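Local coordinates for metagenomic carboxyl esterase MGS0156 (Uncultured organism, PDB 5D8M), which probably hydrolyses carboxylic ester bonds, as a serine esterase of the alpha/beta-hydrolase fold, at residues 97-109 and 302-314. Sequence-based numbering, arbitrary orientation.
Sequences AECVSESSLLFDD and VAMPFSKKPSLLT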
loop_
_atom_site.group_PDB
_atom_site.type_symbol
_atom_site.label_atom_id
_atom_site.label_comp_id
_atom_site.label_asym_id
_atom_site.label_seq_id
_atom_site.Cartn_x
_atom_site.Cartn_y
_atom_site.Cartn_z
ATOM N N ALA A 97 -4.017 -7.063 9.304
ATOM C CA ALA A 97 -5.275 -6.939 8.560
ATOM C C ALA A 97 -6.151 -8.168 8.797
ATOM O O ALA A 97 -7.381 -8.072 9.020
ATOM C CB ALA A 97 -4.996 -6.735 7.073
ATOM N N GLU A 98 -5.492 -9.319 8.837
ATOM C CA GLU A 98 -6.196 -10.573 9.054
ATOM C C GLU A 98 -6.915 -10.565 10.389
ATOM O O GLU A 98 -8.012 -11.106 10.511
ATOM C CB GLU A 98 -5.220 -11.755 8.992
ATOM C CG GLU A 98 -5.912 -13.121 9.085
ATOM C CD GLU A 98 -4.910 -14.271 9.150
ATOM O OE1 GLU A 98 -3.792 -14.065 9.687
ATOM O OE2 GLU A 98 -5.243 -15.376 8.677
ATOM N N CYS A 99 -6.295 -9.939 11.391
ATOM C CA CYS A 99 -6.848 -9.900 12.736
ATOM C C CYS A 99 -8.108 -9.022 12.860
ATOM O O CYS A 99 -8.908 -9.187 13.790
ATOM C CB CYS A 99 -5.770 -9.397 13.712
ATOM S SG CYS A 99 -4.187 -10.312 13.559
ATOM N N VAL A 100 -8.287 -8.068 11.957
ATOM C CA VAL A 100 -9.467 -7.209 12.039
ATOM C C VAL A 100 -10.425 -7.478 10.882
ATOM O O VAL A 100 -11.229 -6.619 10.537
ATOM C CB VAL A 100 -9.085 -5.684 12.074
ATOM C CG1 VAL A 100 -8.302 -5.369 13.364
ATOM C CG2 VAL A 100 -8.300 -5.266 10.846
ATOM N N SER A 101 -10.348 -8.679 10.298
ATOM C CA SER A 101 -11.175 -9.005 9.136
ATOM C C SER A 101 -12.680 -8.867 9.381
ATOM O O SER A 101 -13.425 -8.634 8.445
ATOM C CB SER A 101 -10.888 -10.422 8.638
ATOM O OG SER A 101 -11.260 -11.376 9.609
ATOM N N GLU A 102 -13.128 -8.997 10.626
ATOM C CA GLU A 102 -14.555 -8.821 10.932
ATOM C C GLU A 102 -15.017 -7.374 10.769
ATOM O O GLU A 102 -16.202 -7.109 10.549
ATOM C CB GLU A 102 -14.856 -9.287 12.355
ATOM C CG GLU A 102 -14.875 -10.783 12.516
ATOM C CD GLU A 102 -16.128 -11.412 11.941
ATOM O OE1 GLU A 102 -15.999 -12.260 11.032
ATOM O OE2 GLU A 102 -17.238 -11.066 12.409
ATOM N N SER A 103 -14.073 -6.445 10.896
ATOM C CA SER A 103 -14.355 -5.017 10.848
ATOM C C SER A 103 -13.923 -4.400 9.524
ATOM O O SER A 103 -14.466 -3.379 9.102
ATOM C CB SER A 103 -13.635 -4.285 12.000
ATOM O OG SER A 103 -13.844 -4.950 13.224
ATOM N N SER A 104 -12.921 -4.991 8.877
ATOM C CA SER A 104 -12.331 -4.344 7.702
ATOM C C SER A 104 -11.660 -5.313 6.756
ATOM O O SER A 104 -10.865 -6.134 7.193
ATOM C CB SER A 104 -11.295 -3.295 8.149
ATOM O OG SER A 104 -10.756 -2.599 7.031
ATOM N N LEU A 105 -11.979 -5.206 5.467
ATOM C CA LEU A 105 -11.294 -5.937 4.414
ATOM C C LEU A 105 -10.750 -4.936 3.414
ATOM O O LEU A 105 -11.434 -3.962 3.099
ATOM C CB LEU A 105 -12.248 -6.910 3.702
ATOM C CG LEU A 105 -12.846 -7.993 4.583
ATOM C CD1 LEU A 105 -13.926 -8.772 3.803
ATOM C CD2 LEU A 105 -11.705 -8.925 5.070
ATOM N N LEU A 106 -9.545 -5.202 2.904
ATOM C CA LEU A 106 -8.828 -4.273 2.039
ATOM C C LEU A 106 -9.695 -3.776 0.870
ATOM O O LEU A 106 -10.262 -4.574 0.130
ATOM C CB LEU A 106 -7.554 -4.934 1.501
ATOM C CG LEU A 106 -6.665 -4.040 0.616
ATOM C CD1 LEU A 106 -6.113 -2.909 1.396
ATOM C CD2 LEU A 106 -5.531 -4.843 -0.032
ATOM N N PHE A 107 -9.805 -2.454 0.733
ATOM C CA PHE A 107 -10.548 -1.826 -0.365
ATOM C C PHE A 107 -11.969 -2.337 -0.525
ATOM O O PHE A 107 -12.518 -2.348 -1.630
ATOM C CB PHE A 107 -9.779 -1.993 -1.692
ATOM C CG PHE A 107 -8.701 -0.945 -1.888
ATOM C CD1 PHE A 107 -9.046 0.388 -2.010
ATOM C CD2 PHE A 107 -7.360 -1.294 -1.941
ATOM C CE1 PHE A 107 -8.083 1.367 -2.160
ATOM C CE2 PHE A 107 -6.373 -0.335 -2.105
ATOM C CZ PHE A 107 -6.727 0.996 -2.231
ATOM N N ASP A 108 -12.579 -2.774 0.572
ATOM C CA ASP A 108 -13.853 -3.487 0.441
ATOM C C ASP A 108 -14.938 -2.619 -0.192
ATOM O O ASP A 108 -15.725 -3.102 -1.000
ATOM C CB ASP A 108 -14.342 -3.990 1.803
ATOM C CG ASP A 108 -15.141 -5.277 1.694
ATOM O OD1 ASP A 108 -14.785 -6.160 0.858
ATOM O OD2 ASP A 108 -16.105 -5.420 2.471
ATOM N N ASP A 109 -14.981 -1.345 0.191
ATOM C CA ASP A 109 -15.998 -0.445 -0.324
ATOM C C ASP A 109 -15.674 0.080 -1.735
ATOM O O ASP A 109 -16.497 0.757 -2.348
ATOM C CB ASP A 109 -16.205 0.720 0.649
ATOM C CG ASP A 109 -14.905 1.511 0.957
ATOM O OD1 ASP A 109 -13.748 1.077 0.637
ATOM O OD2 ASP A 109 -15.080 2.591 1.573
ATOM N N VAL A 302 -6.479 5.336 3.497
ATOM C CA VAL A 302 -6.200 5.213 2.068
ATOM C C VAL A 302 -6.653 3.851 1.506
ATOM O O VAL A 302 -6.838 3.714 0.295
ATOM C CB VAL A 302 -4.680 5.478 1.801
ATOM C CG1 VAL A 302 -3.804 4.302 2.321
ATOM C CG2 VAL A 302 -4.428 5.769 0.319
ATOM N N ALA A 303 -6.920 2.854 2.356
ATOM C CA ALA A 303 -7.135 1.510 1.821
ATOM C C ALA A 303 -8.042 0.573 2.616
ATOM O O ALA A 303 -8.559 -0.381 2.050
ATOM C CB ALA A 303 -5.770 0.822 1.626
HETATM N N MSE A 304 -8.197 0.808 3.920
HETATM C CA MSE A 304 -8.928 -0.103 4.802
HETATM C C MSE A 304 -10.148 0.588 5.384
HETATM O O MSE A 304 -10.005 1.409 6.300
HETATM C CB MSE A 304 -8.026 -0.599 5.958
HETATM C CG MSE A 304 -6.919 -1.544 5.526
HETATM SE SE MSE A 304 -7.568 -3.367 5.377
HETATM C CE MSE A 304 -7.741 -3.848 7.259
ATOM N N PRO A 305 -11.349 0.251 4.880
ATOM C CA PRO A 305 -12.577 0.834 5.407
ATOM C C PRO A 305 -12.971 0.229 6.762
ATOM O O PRO A 305 -12.987 -0.992 6.914
ATOM C CB PRO A 305 -13.624 0.483 4.337
ATOM C CG PRO A 305 -13.106 -0.804 3.719
ATOM C CD PRO A 305 -11.602 -0.672 3.749
ATOM N N PHE A 306 -13.292 1.092 7.724
ATOM C CA PHE A 306 -13.875 0.681 8.992
ATOM C C PHE A 306 -15.214 1.401 9.128
ATOM O O PHE A 306 -15.250 2.631 9.149
ATOM C CB PHE A 306 -12.966 1.047 10.184
ATOM C CG PHE A 306 -11.704 0.239 10.276
ATOM C CD1 PHE A 306 -10.598 0.569 9.523
ATOM C CD2 PHE A 306 -11.619 -0.840 11.156
ATOM C CE1 PHE A 306 -9.431 -0.181 9.612
ATOM C CE2 PHE A 306 -10.458 -1.584 11.255
ATOM C CZ PHE A 306 -9.367 -1.259 10.465
ATOM N N SER A 307 -16.313 0.671 9.246
ATOM C CA SER A 307 -17.604 1.355 9.364
ATOM C C SER A 307 -18.570 0.764 10.395
ATOM O O SER A 307 -19.625 1.345 10.667
ATOM C CB SER A 307 -18.279 1.396 7.992
ATOM O OG SER A 307 -17.961 0.239 7.236
ATOM N N LYS A 308 -18.206 -0.380 10.971
ATOM C CA LYS A 308 -19.044 -1.058 11.963
ATOM C C LYS A 308 -19.288 -0.185 13.195
ATOM O O LYS A 308 -18.359 0.175 13.916
ATOM C CB LYS A 308 -18.409 -2.390 12.385
ATOM N N LYS A 309 -20.546 0.157 13.431
ATOM C CA LYS A 309 -20.888 1.006 14.552
ATOM C C LYS A 309 -21.978 0.332 15.373
ATOM O O LYS A 309 -22.933 -0.210 14.814
ATOM C CB LYS A 309 -21.335 2.388 14.066
ATOM N N PRO A 310 -21.829 0.349 16.707
ATOM C CA PRO A 310 -20.676 0.962 17.374
ATOM C C PRO A 310 -19.518 -0.006 17.550
ATOM O O PRO A 310 -19.707 -1.221 17.528
ATOM C CB PRO A 310 -21.243 1.368 18.734
ATOM C CG PRO A 310 -22.263 0.307 19.021
ATOM C CD PRO A 310 -22.848 -0.100 17.676
ATOM N N SER A 311 -18.330 0.550 17.740
ATOM C CA SER A 311 -17.116 -0.229 17.934
ATOM C C SER A 311 -16.061 0.688 18.532
ATOM O O SER A 311 -15.892 1.813 18.075
ATOM C CB SER A 311 -16.630 -0.821 16.609
ATOM O OG SER A 311 -15.335 -1.387 16.727
ATOM N N LEU A 312 -15.362 0.224 19.556
ATOM C CA LEU A 312 -14.294 1.026 20.120
ATOM C C LEU A 312 -13.206 1.190 19.062
ATOM O O LEU A 312 -12.615 2.255 18.912
ATOM C CB LEU A 312 -13.742 0.379 21.379
ATOM C CG LEU A 312 -12.804 1.229 22.239
ATOM C CD1 LEU A 312 -13.353 2.643 22.428
ATOM C CD2 LEU A 312 -12.651 0.557 23.585
ATOM N N LEU A 313 -12.978 0.118 18.315
ATOM C CA LEU A 313 -11.998 0.103 17.248
ATOM C C LEU A 313 -12.354 1.115 16.185
ATOM O O LEU A 313 -11.514 1.927 15.785
ATOM C CB LEU A 313 -11.911 -1.295 16.635
ATOM C CG LEU A 313 -10.917 -1.497 15.505
ATOM C CD1 LEU A 313 -9.528 -1.115 15.978
ATOM C CD2 LEU A 313 -10.967 -2.958 15.067
ATOM N N THR A 314 -13.602 1.062 15.722
ATOM C CA THR A 314 -14.052 1.975 14.677
ATOM C C THR A 314 -13.983 3.421 15.152
ATOM O O THR A 314 -13.617 4.310 14.394
ATOM C CB THR A 314 -15.484 1.665 14.221
ATOM O OG1 THR A 314 -15.508 0.378 13.589
ATOM C CG2 THR A 314 -15.974 2.727 13.226
HETATM O O HOH W 1 -15.408 -2.126 6.695
HETATM O O HOH W 2 -15.809 -1.588 10.639
#
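S104 to F107 run antiparallel to A303 to F306, with CA atoms 5.0 Å apart at L106 and M304. One direct backbone hydrogen bond joins the two loops: F107 N gives to A303 O over 2.8 Å, and the C=O...N angle of 178° is almost straight. Farther along, toward F306, S104 OG donates to P305 O at 2.8 Å, from above the carbonyl plane. Water 1 also donates to P305 O and bridges it to S103 O; water 2 links S103 O to K308 N.

The S104 side chain does two jobs. Its OG stands anti to the backbone N (chi1 -177°) and reaches P305, while its CB lies over the centre of the F306 ring, 3.6 Å from the centroid. V100 CG2 and S103 CB approach the same ring obliquely. A leucine at F306 would probably lose this CH-pi contact and leave S104 CB and V100 CG2 less well covered. The M304 selenomethionine chain bends at chi2 and chi3, which brings CE to A97 CB and V100 CG2, 3.9 Å from the latter. Its SE lies beside L106 CB. A303 CA sits over one face of the F107 ring, offset toward the rim. L106 CD1 touches A303 CB at 3.8 Å. P305 packs its ring on L105 O and on the D109 carboxylate, whose OD2 is salt-bridged to R324.

The contact joins the loop after strand 87-92 to the loop leading into helix 312-316 at one end of the parallel sheet. H157, at the end of strand 151-157, touches L106, A303 and M304. Direct polar bonds are few: apolar groups make up most of the buried end, where V302 O is left without a polar partner beside the F107 ring; waters complete the link near S103, P305 and K308.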